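Local atomic coordinates of hypothetical protein PA2218 (Pseudomonas aeruginosa, PDB entry 2HDW), a protein that is uncharacterised but has an alpha/beta hydrolase fold and probably acts as a hydrolase. Residues S217-L220 against E221-T224; A328-A331 against E332-L336. All coordinates share one frame; numbering follows the deposited sequence.

Contact 1: residues S217-L220 against E221-T224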
ATOM      1  N   SER A 217      -3.378   4.457  22.152  1.00 20.31           N
ATOM      2  CA  SER A 217      -3.706   3.667  23.332  1.00 19.54           C
ATOM      3  C   SER A 217      -2.484   3.080  24.032  1.00 19.14           C
ATOM      4  O   SER A 217      -2.605   2.456  25.087  1.00 20.74           O
ATOM      5  CB  SER A 217      -4.667   2.541  22.947  1.00 19.21           C
ATOM      6  OG  SER A 217      -4.123   1.743  21.912  1.00 18.54           O
ATOM      7  N   VAL A 218      -1.305   3.272  23.454  1.00 19.32           N
ATOM      8  CA  VAL A 218      -0.084   2.742  24.048  1.00 18.74           C
ATOM      9  C   VAL A 218       0.638   3.795  24.881  1.00 19.14           C
ATOM     10  O   VAL A 218       0.986   4.863  24.382  1.00 19.47           O
ATOM     11  CB  VAL A 218       0.890   2.225  22.962  1.00 18.37           C
ATOM     12  CG1 VAL A 218       2.195   1.773  23.600  1.00 19.38           C
ATOM     13  CG2 VAL A 218       0.253   1.073  22.197  1.00 19.22           C
ATOM     14  N   THR A 219       0.857   3.493  26.157  1.00 19.68           N
ATOM     15  CA  THR A 219       1.562   4.420  27.034  1.00 18.26           C
ATOM     16  C   THR A 219       3.050   4.109  26.923  1.00 19.52           C
ATOM     17  O   THR A 219       3.432   3.054  26.414  1.00 18.81           O
ATOM     18  CB  THR A 219       1.153   4.225  28.497  1.00 20.01           C
ATOM     19  OG1 THR A 219       1.487   2.891  28.901  1.00 16.40           O
ATOM     20  CG2 THR A 219      -0.352   4.447  28.673  1.00 19.74           C
ATOM     21  N   LEU A 220       3.889   5.024  27.397  1.00 17.78           N
ATOM     22  CA  LEU A 220       5.328   4.807  27.357  1.00 18.14           C
ATOM     23  C   LEU A 220       5.679   3.491  28.039  1.00 17.85           C
ATOM     24  O   LEU A 220       6.538   2.745  27.564  1.00 17.75           O
ATOM     25  CB  LEU A 220       6.064   5.941  28.068  1.00 18.14           C
ATOM     26  CG  LEU A 220       7.568   5.706  28.245  1.00 19.60           C
ATOM     27  CD1 LEU A 220       8.251   5.659  26.873  1.00 17.39           C
ATOM     28  CD2 LEU A 220       8.159   6.824  29.106  1.00 21.45           C
ATOM     29  N   GLU A 221       5.015   3.212  29.157  1.00 18.86           N
ATOM     30  CA  GLU A 221       5.264   1.990  29.911  1.00 18.75           C
ATOM     31  C   GLU A 221       4.975   0.760  29.072  1.00 17.29           C
ATOM     32  O   GLU A 221       5.740  -0.201  29.081  1.00 17.60           O
ATOM     33  CB  GLU A 221       4.414   1.973  31.187  1.00 24.08           C
ATOM     34  CG  GLU A 221       4.490   0.676  31.988  1.00 29.69           C
ATOM     35  CD  GLU A 221       3.604  -0.426  31.420  1.00 35.07           C
ATOM     36  OE1 GLU A 221       2.364  -0.238  31.381  1.00 38.53           O
ATOM     37  OE2 GLU A 221       4.146  -1.479  31.015  1.00 37.93           O
ATOM     38  N   GLN A 222       3.862   0.796  28.350  1.00 16.05           N
ATOM     39  CA  GLN A 222       3.467  -0.314  27.495  1.00 15.37           C
ATOM     40  C   GLN A 222       4.398  -0.412  26.286  1.00 14.91           C
ATOM     41  O   GLN A 222       4.750  -1.509  25.855  1.00 14.56           O
ATOM     42  CB  GLN A 222       2.013  -0.123  27.054  1.00 17.29           C
ATOM     43  CG  GLN A 222       1.070   0.064  28.249  1.00 21.77           C
ATOM     44  CD  GLN A 222      -0.387   0.240  27.860  1.00 25.74           C
ATOM     45  OE1 GLN A 222      -0.757   1.200  27.169  1.00 23.69           O
ATOM     46  NE2 GLN A 222      -1.232  -0.687  28.311  1.00 24.89           N
ATOM     47  N   ARG A 223       4.803   0.738  25.748  1.00 15.65           N
ATOM     48  CA  ARG A 223       5.709   0.771  24.600  1.00 14.58           C
ATOM     49  C   ARG A 223       7.054   0.183  25.012  1.00 15.39           C
ATOM     50  O   ARG A 223       7.647  -0.614  24.287  1.00 14.81           O
ATOM     51  CB  ARG A 223       5.911   2.212  24.116  1.00 14.00           C
ATOM     52  CG  ARG A 223       6.983   2.365  23.028  1.00 14.26           C
ATOM     53  CD  ARG A 223       7.251   3.835  22.686  1.00 14.57           C
ATOM     54  NE  ARG A 223       8.508   3.999  21.948  1.00 12.29           N
ATOM     55  CZ  ARG A 223       8.617   4.028  20.622  1.00 13.02           C
ATOM     56  NH1 ARG A 223       7.539   3.920  19.852  1.00 11.04           N
ATOM     57  NH2 ARG A 223       9.821   4.132  20.063  1.00 12.43           N
ATOM     58  N   THR A 224       7.529   0.591  26.185  1.00 14.73           N
ATOM     59  CA  THR A 224       8.801   0.117  26.714  1.00 13.79           C
ATOM     60  C   THR A 224       8.751  -1.392  26.932  1.00 13.89           C
ATOM     61  O   THR A 224       9.708  -2.108  26.640  1.00 14.02           O
ATOM     62  CB  THR A 224       9.126   0.820  28.046  1.00 13.37           C
ATOM     63  OG1 THR A 224       9.220   2.234  27.821  1.00 11.49           O
ATOM     64  CG2 THR A 224      10.445   0.309  28.624  1.00 13.33           C
TER
HETATM   65  O   HOH W   1       0.325   1.868  31.215  1.00 25.79           O

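Contact 2: residues A328-A331 against E332-L336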
ATOM      1  N   ALA A 328      -4.191  17.619   8.316  1.00 12.69           N
ATOM      2  CA  ALA A 328      -3.811  18.775   9.126  1.00 12.36           C
ATOM      3  C   ALA A 328      -2.323  19.069   9.003  1.00 13.16           C
ATOM      4  O   ALA A 328      -1.909  20.235   9.005  1.00 12.62           O
ATOM      5  CB  ALA A 328      -4.172  18.542  10.590  1.00 13.67           C
ATOM      6  N   ALA A 329      -1.525  18.010   8.891  1.00 11.65           N
ATOM      7  CA  ALA A 329      -0.077  18.138   8.767  1.00 11.07           C
ATOM      8  C   ALA A 329       0.368  18.638   7.401  1.00 10.79           C
ATOM      9  O   ALA A 329       1.402  19.298   7.285  1.00  9.12           O
ATOM     10  CB  ALA A 329       0.585  16.798   9.055  1.00 13.49           C
ATOM     11  N   ALA A 330      -0.411  18.323   6.369  1.00 10.88           N
ATOM     12  CA  ALA A 330      -0.087  18.715   4.998  1.00 11.08           C
ATOM     13  C   ALA A 330      -0.313  20.195   4.704  1.00 12.54           C
ATOM     14  O   ALA A 330      -0.890  20.919   5.509  1.00 12.48           O
ATOM     15  CB  ALA A 330      -0.894  17.871   4.020  1.00  6.81           C
ATOM     16  N   ALA A 331       0.140  20.629   3.530  1.00 13.52           N
ATOM     17  CA  ALA A 331      -0.006  22.013   3.094  1.00 13.62           C
ATOM     18  C   ALA A 331      -0.830  22.037   1.813  1.00 14.15           C
ATOM     19  O   ALA A 331      -0.932  21.024   1.126  1.00 12.65           O
ATOM     20  CB  ALA A 331       1.370  22.625   2.838  1.00 13.86           C
ATOM     21  N   GLU A 332      -1.426  23.182   1.492  1.00 14.64           N
ATOM     22  CA  GLU A 332      -2.215  23.293   0.266  1.00 15.87           C
ATOM     23  C   GLU A 332      -1.242  23.183  -0.907  1.00 15.62           C
ATOM     24  O   GLU A 332      -0.083  23.569  -0.793  1.00 15.02           O
ATOM     25  CB  GLU A 332      -2.948  24.639   0.209  1.00 16.64           C
ATOM     26  CG  GLU A 332      -4.024  24.826   1.281  1.00 16.63           C
ATOM     27  CD  GLU A 332      -5.252  23.952   1.068  1.00 16.37           C
ATOM     28  OE1 GLU A 332      -6.123  23.926   1.965  1.00 16.52           O
ATOM     29  OE2 GLU A 332      -5.355  23.296   0.009  1.00 14.39           O
ATOM     30  N   PRO A 333      -1.697  22.647  -2.048  1.00 15.65           N
ATOM     31  CA  PRO A 333      -3.054  22.147  -2.293  1.00 14.43           C
ATOM     32  C   PRO A 333      -3.333  20.782  -1.667  1.00 13.35           C
ATOM     33  O   PRO A 333      -2.597  19.816  -1.894  1.00 12.26           O
ATOM     34  CB  PRO A 333      -3.135  22.115  -3.814  1.00 14.83           C
ATOM     35  CG  PRO A 333      -1.729  21.766  -4.205  1.00 16.70           C
ATOM     36  CD  PRO A 333      -0.885  22.604  -3.278  1.00 15.46           C
ATOM     37  N   LYS A 334      -4.402  20.710  -0.881  1.00 11.64           N
ATOM     38  CA  LYS A 334      -4.790  19.464  -0.228  1.00 11.49           C
ATOM     39  C   LYS A 334      -6.303  19.367  -0.083  1.00 12.43           C
ATOM     40  O   LYS A 334      -6.998  20.381  -0.013  1.00 12.87           O
ATOM     41  CB  LYS A 334      -4.145  19.362   1.158  1.00  8.53           C
ATOM     42  CG  LYS A 334      -4.541  20.482   2.127  1.00 11.47           C
ATOM     43  CD  LYS A 334      -3.887  20.296   3.499  1.00 10.30           C
ATOM     44  CE  LYS A 334      -4.260  21.422   4.459  1.00 13.68           C
ATOM     45  NZ  LYS A 334      -3.653  21.265   5.821  1.00  9.82           N
ATOM     46  N   GLU A 335      -6.813  18.142  -0.057  1.00 12.11           N
ATOM     47  CA  GLU A 335      -8.240  17.937   0.125  1.00 12.16           C
ATOM     48  C   GLU A 335      -8.519  16.643   0.859  1.00 11.41           C
ATOM     49  O   GLU A 335      -7.940  15.603   0.550  1.00 10.24           O
ATOM     50  CB  GLU A 335      -8.991  17.889  -1.211  1.00 13.12           C
ATOM     51  CG  GLU A 335     -10.499  17.715  -1.001  1.00 15.96           C
ATOM     52  CD  GLU A 335     -11.264  17.422  -2.278  1.00 16.98           C
ATOM     53  OE1 GLU A 335     -10.889  17.962  -3.339  1.00 15.50           O
ATOM     54  OE2 GLU A 335     -12.252  16.660  -2.214  1.00 16.51           O
ATOM     55  N   LEU A 336      -9.404  16.723   1.843  1.00 11.26           N
ATOM     56  CA  LEU A 336      -9.819  15.548   2.589  1.00 11.81           C
ATOM     57  C   LEU A 336     -11.239  15.252   2.116  1.00  9.23           C
ATOM     58  O   LEU A 336     -12.160  16.024   2.363  1.00  9.41           O
ATOM     59  CB  LEU A 336      -9.800  15.818   4.096  1.00 11.65           C
ATOM     60  CG  LEU A 336     -10.461  14.733   4.958  1.00 13.12           C
ATOM     61  CD1 LEU A 336      -9.967  13.348   4.548  1.00  9.14           C
ATOM     62  CD2 LEU A 336     -10.160  15.010   6.432  1.00 13.97           C
TER

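Contact 1: residues S217-L220 against E221-T224
Thr219 and Gln222 hold each other by reciprocal side-chain-to-backbone bonds, and the tight part of this turn lies between them. Gln222 N donates to Thr219 OG1 over 3.2 Å, and Thr219 N returns a bond of 3.0 Å to Gln222 OE1, in the amide plane and on a lone pair. Two torsions make the exchange possible: Thr219 OG1 sits between its own N and carbonyl carbon (chi1 61°), facing the helix start, while Gln222 CG lies beside its own N (chi1 -55°) and the chain then runs out straight to the amide. One residue on, Arg223 N closes the first helical bond on Thr219 O at 2.8 Å. Leu220 O is gripped twice, by Thr224 N and by Thr224 OG1, each at 2.7 Å and from opposite faces of the carbonyl plane. Val218 CG1 packs 3.8 Å from Arg223 CB, the two side chains crossing at about a right angle; the guanidinium goes on to Met293 O. The outer side is looser: a water links Thr219 OG1 to Glu221 OE1, and the same oxygen forms a salt bridge with Arg225. Such reciprocal bonding defines a capping box, here with Thr219 as N-cap of helix 220-240.

Contact 2: residues A328-A331 against E332-L336
Lys334 reaches back over the turn to Ala330, and its direction governs the contact. Its CG is placed between the backbone N and the carbonyl carbon (chi1 61°), and from there the chain is fully extended. This straight run carries the methylenes past two peptide carbonyls in turn: Lys334 CB lies 3.6 Å from Ala331 O, and Lys334 CD 3.7 Å from Ala330 O. Lys334 CD also lies 3.9 Å from Ala330 CB. At the tip, Lys334 NZ donates to Ala330 O over 2.8 Å, standing 52° out of the carbonyl plane and thus away from the lone pairs. The ammonium has a second acceptor in Tyr327 O and a cation-pi contact with Tyr327, so several partners fix its position. Glu332 instead folds back at chi2 (-70°), bringing Glu332 OE2 within 2.9 Å of Lys334 N; that donor approaches from above the carboxylate plane. The peptide before Pro333 is cis, and Glu332 O accepts from Ser305 OG. The turn leads from the end of helix 320-329 into strand 334-339, while the Ala330 methyl packs on Ile309 of the adjacent, parallel strand 309-314, within one beta-alpha-beta unit.

How the contacts relate
Contact 1 comes first along the chain and contact 2 about a hundred residues later. Their centres are 30 Å apart and their nearest atoms about 18 Å, so they do not touch. Both are surface turns at helix ends, but of opposite kinds: 217-224 starts helix 220-240 after the loop from helix 206-212, whereas 328-336 leaves helix 320-329 for strand 334-339, an outermost strand of the central mixed sheet. Contact 1 lies in the chain between strands 197-201 and 309-314, which are neighbours in that sheet, and so probably belongs to an insertion between them, where cap regions commonly sit in alpha/beta hydrolases. Contact 2 belongs to the sheet-forming core of the alpha/beta hydrolase fold.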